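Local atomic coordinates of MdbA protein (Corynebacterium diphtheriae, PDB entry 5C00), a protein that is a thiol-disulfide oxidoreductase of the DsbA family that probably forms disulfide bonds in exported proteins, and is essential for viability, pilus assembly, toxin production and virulence. Residues K45-Y50 with P186-D191. Sequence-based numbering, arbitrary orientation.
Sequences KKIDFY and PRVFID
Asp48 and Phe189 exchange a pair of backbone hydrogen bonds, and so do Tyr50 and Arg187, which makes 45-50 and 186-191 antiparallel neighbours in the mixed sheet of a thioredoxin fold. The straightest bond runs from Tyr50 N to Arg187 O, 2.8 Å long with 173° at the hydrogen. At the far end the ladder finishes differently: Asp191 N still donates to Lys46 O at 2.8 Å, but Lys46 N turns to the side chain, reaching Asp191 OD1 at 2.9 Å from above the carboxylate plane. The Lys45 side chain crosses that of Asp191 at about a right angle, its methylenes against OD2; Lys45 NZ stays 4.7 Å from Asp191 OD2, short of contact.

On the face carrying Tyr50 and Phe189, Tyr50 CE1 lies 3.6 Å from Phe189 CE1, the ring planes turned 70° to each other, and Leu176 of helix 162-180 touches both side chains. Asp48 and Arg187 share this face, but their salt bridges go to Arg83 and Glu194 respectively.

On the face of Ile47, Phe49, Val188 and Ile190, one of two Phe49 conformers swings its ring away from the backbone nitrogen (chi1 -175°), putting Phe49 CD1 3.6 Å from Val188 CG2 and Phe49 CE1 4.0 Å from Pro186 CB. Ile47 lies alongside Ile190, while Trp202 of helix 202-207 touches both Ile47 and Val188.

Pro186, preceded by a cis peptide, rests on Cys58 of the probable CxxC motif, as in thioredoxin-fold oxidoreductases. The backbone bonding therefore fixes the strand following this proline against the strand leading to the cysteines.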
ATOM      1  N   LYS A  45       4.943   6.199 -17.469  1.00 32.89           N
ATOM      2  CA  LYS A  45       4.069   5.041 -17.604  1.00 32.32           C
ATOM      3  C   LYS A  45       3.182   4.906 -16.373  1.00 30.88           C
ATOM      4  O   LYS A  45       3.653   5.137 -15.265  1.00 28.75           O
ATOM      5  CB  LYS A  45       4.900   3.786 -17.864  1.00 34.41           C
ATOM      6  CG  LYS A  45       5.668   3.879 -19.200  1.00 39.33           C
ATOM      7  CD  LYS A  45       5.801   2.535 -19.899  1.00 43.52           C
ATOM      8  CE  LYS A  45       5.919   2.673 -21.419  1.00 47.17           C
ATOM      9  NZ  LYS A  45       6.843   3.772 -21.815  1.00 51.52           N
ATOM     10  N   LYS A  46       1.890   4.638 -16.586  1.00 28.34           N
ATOM     11  CA  LYS A  46       0.945   4.473 -15.489  1.00 29.15           C
ATOM     12  C   LYS A  46       0.912   3.022 -15.041  1.00 27.01           C
ATOM     13  O   LYS A  46       0.657   2.129 -15.835  1.00 27.08           O
ATOM     14  CB  LYS A  46      -0.446   4.909 -15.910  1.00 33.06           C
ATOM     15  CG  LYS A  46      -0.529   6.411 -16.094  1.00 38.99           C
ATOM     16  CD  LYS A  46      -1.714   6.815 -16.965  1.00 45.66           C
ATOM     17  CE  LYS A  46      -1.496   8.164 -17.646  1.00 51.26           C
ATOM     18  NZ  LYS A  46      -2.310   8.243 -18.888  1.00 53.48           N
ATOM     19  N   ILE A  47       1.135   2.780 -13.763  1.00 23.74           N
ATOM     20  CA  ILE A  47       1.216   1.423 -13.263  1.00 23.07           C
ATOM     21  C   ILE A  47      -0.015   1.211 -12.435  1.00 21.88           C
ATOM     22  O   ILE A  47      -0.396   2.082 -11.671  1.00 23.45           O
ATOM     23  CB  ILE A  47       2.465   1.227 -12.413  1.00 23.35           C
ATOM     24  CG1 ILE A  47       3.711   1.727 -13.137  1.00 23.70           C
ATOM     25  CG2 ILE A  47       2.595  -0.209 -11.952  1.00 23.60           C
ATOM     26  CD1 ILE A  47       4.065   0.967 -14.384  1.00 25.58           C
ATOM     27  N   ASP A  48      -0.652   0.068 -12.596  1.00 20.51           N
ATOM     28  CA  ASP A  48      -1.651  -0.373 -11.644  1.00 21.46           C
ATOM     29  C   ASP A  48      -1.073  -1.570 -10.941  1.00 20.19           C
ATOM     30  O   ASP A  48      -0.741  -2.574 -11.564  1.00 19.40           O
ATOM     31  CB  ASP A  48      -2.962  -0.712 -12.338  1.00 23.50           C
ATOM     32  CG  ASP A  48      -3.628   0.509 -12.950  1.00 26.14           C
ATOM     33  OD1 ASP A  48      -3.994   1.421 -12.200  1.00 25.18           O
ATOM     34  OD2 ASP A  48      -3.773   0.548 -14.198  1.00 27.16           O
ATOM     35  N   PHE A  49      -0.848  -1.399  -9.634  1.00 18.99           N
ATOM     36  CA  PHE A  49      -0.186  -2.413  -8.845  0.60 18.16           C
ATOM     37  C   PHE A  49      -1.186  -2.847  -7.798  1.00 17.68           C
ATOM     38  O   PHE A  49      -1.561  -2.082  -6.916  1.00 16.62           O
ATOM     39  CB  PHE A  49       1.080  -1.811  -8.258  0.60 18.71           C
ATOM     40  CG  PHE A  49       1.955  -2.770  -7.490  0.60 19.07           C
ATOM     41  CD1 PHE A  49       1.733  -4.139  -7.457  0.60 19.32           C
ATOM     42  CD2 PHE A  49       3.044  -2.258  -6.790  0.60 20.26           C
ATOM     43  CE1 PHE A  49       2.560  -4.975  -6.734  0.60 20.47           C
ATOM     44  CE2 PHE A  49       3.877  -3.089  -6.064  0.60 20.84           C
ATOM     45  CZ  PHE A  49       3.634  -4.450  -6.036  0.60 21.63           C
ATOM     46  N   TYR A  50      -1.604  -4.096  -7.904  1.00 17.42           N
ATOM     47  CA  TYR A  50      -2.626  -4.675  -7.028  1.00 17.48           C
ATOM     48  C   TYR A  50      -1.946  -5.497  -5.945  1.00 19.14           C
ATOM     49  O   TYR A  50      -1.121  -6.351  -6.248  1.00 18.09           O
ATOM     50  CB  TYR A  50      -3.586  -5.536  -7.809  1.00 19.59           C
ATOM     51  CG  TYR A  50      -4.425  -4.796  -8.837  1.00 19.70           C
ATOM     52  CD1 TYR A  50      -3.931  -4.531 -10.109  1.00 20.88           C
ATOM     53  CD2 TYR A  50      -5.733  -4.376  -8.531  1.00 20.72           C
ATOM     54  CE1 TYR A  50      -4.689  -3.842 -11.057  1.00 20.53           C
ATOM     55  CE2 TYR A  50      -6.509  -3.715  -9.475  1.00 20.59           C
ATOM     56  CZ  TYR A  50      -5.969  -3.430 -10.718  1.00 21.58           C
ATOM     57  OH  TYR A  50      -6.775  -2.826 -11.655  1.00 26.02           O
ATOM     58  N   PRO A 186       0.267 -10.615  -5.939  1.00 17.79           N
ATOM     59  CA  PRO A 186       0.353  -9.321  -6.598  1.00 18.11           C
ATOM     60  C   PRO A 186       0.049  -9.382  -8.098  1.00 18.96           C
ATOM     61  O   PRO A 186       0.263 -10.413  -8.738  1.00 18.95           O
ATOM     62  CB  PRO A 186       1.796  -8.932  -6.441  1.00 17.60           C
ATOM     63  CG  PRO A 186       2.548 -10.232  -6.457  1.00 18.21           C
ATOM     64  CD  PRO A 186       1.619 -11.190  -5.739  1.00 18.23           C
ATOM     65  N   ARG A 187      -0.397  -8.250  -8.642  1.00 17.34           N
ATOM     66  CA  ARG A 187      -0.555  -8.101 -10.082  1.00 18.74           C
ATOM     67  C   ARG A 187      -0.043  -6.723 -10.490  1.00 18.17           C
ATOM     68  O   ARG A 187      -0.271  -5.753  -9.789  1.00 17.44           O
ATOM     69  CB  ARG A 187      -2.043  -8.196 -10.495  1.00 19.11           C
ATOM     70  CG  ARG A 187      -2.832  -9.366  -9.913  1.00 20.38           C
ATOM     71  CD  ARG A 187      -2.537 -10.700 -10.541  1.00 20.84           C
ATOM     72  NE  ARG A 187      -3.141 -10.762 -11.858  1.00 21.02           N
ATOM     73  CZ  ARG A 187      -4.428 -11.013 -12.127  1.00 21.81           C
ATOM     74  NH1 ARG A 187      -5.278 -11.405 -11.190  1.00 22.28           N
ATOM     75  NH2 ARG A 187      -4.844 -10.925 -13.370  1.00 21.62           N
ATOM     76  N   VAL A 188       0.611  -6.635 -11.634  1.00 17.88           N
ATOM     77  CA  VAL A 188       1.107  -5.366 -12.123  1.00 18.33           C
ATOM     78  C   VAL A 188       0.684  -5.170 -13.593  1.00 18.86           C
ATOM     79  O   VAL A 188       0.773  -6.091 -14.395  1.00 19.95           O
ATOM     80  CB  VAL A 188       2.628  -5.341 -12.033  1.00 18.93           C
ATOM     81  CG1 VAL A 188       3.200  -4.104 -12.730  1.00 18.73           C
ATOM     82  CG2 VAL A 188       3.090  -5.448 -10.570  1.00 18.96           C
ATOM     83  N   PHE A 189       0.228  -3.984 -13.915  1.00 19.48           N
ATOM     84  CA  PHE A 189      -0.089  -3.593 -15.286  1.00 20.99           C
ATOM     85  C   PHE A 189       0.697  -2.342 -15.598  1.00 22.59           C
ATOM     86  O   PHE A 189       0.844  -1.425 -14.727  1.00 22.80           O
ATOM     87  CB  PHE A 189      -1.603  -3.251 -15.406  1.00 21.53           C
ATOM     88  CG  PHE A 189      -2.536  -4.431 -15.189  1.00 22.40           C
ATOM     89  CD1 PHE A 189      -2.747  -4.957 -13.934  1.00 21.58           C
ATOM     90  CD2 PHE A 189      -3.257  -4.975 -16.254  1.00 23.31           C
ATOM     91  CE1 PHE A 189      -3.615  -6.033 -13.724  1.00 22.95           C
ATOM     92  CE2 PHE A 189      -4.131  -6.010 -16.056  1.00 23.40           C
ATOM     93  CZ  PHE A 189      -4.287  -6.575 -14.805  1.00 23.43           C
ATOM     94  N   ILE A 190       1.167  -2.242 -16.821  1.00 23.21           N
ATOM     95  CA  ILE A 190       1.881  -1.085 -17.317  1.00 25.42           C
ATOM     96  C   ILE A 190       1.011  -0.500 -18.428  1.00 26.58           C
ATOM     97  O   ILE A 190       0.753  -1.170 -19.420  1.00 24.41           O
ATOM     98  CB  ILE A 190       3.259  -1.473 -17.905  1.00 26.03           C
ATOM     99  CG1 ILE A 190       4.151  -2.079 -16.819  1.00 26.84           C
ATOM    100  CG2 ILE A 190       3.915  -0.251 -18.577  1.00 26.03           C
ATOM    101  CD1 ILE A 190       5.475  -2.693 -17.250  1.00 26.51           C
ATOM    102  N   ASP A 191       0.488   0.708 -18.220  1.00 29.50           N
ATOM    103  CA  ASP A 191      -0.414   1.319 -19.202  1.00 32.13           C
ATOM    104  C   ASP A 191      -1.492   0.346 -19.672  1.00 32.41           C
ATOM    105  O   ASP A 191      -1.727   0.209 -20.885  1.00 30.29           O
ATOM    106  CB  ASP A 191       0.393   1.825 -20.418  1.00 35.47           C
ATOM    107  CG  ASP A 191       1.293   2.981 -20.083  1.00 38.21           C
ATOM    108  OD1 ASP A 191       0.932   3.792 -19.196  1.00 36.13           O
ATOM    109  OD2 ASP A 191       2.360   3.088 -20.724  1.00 40.47           O
TER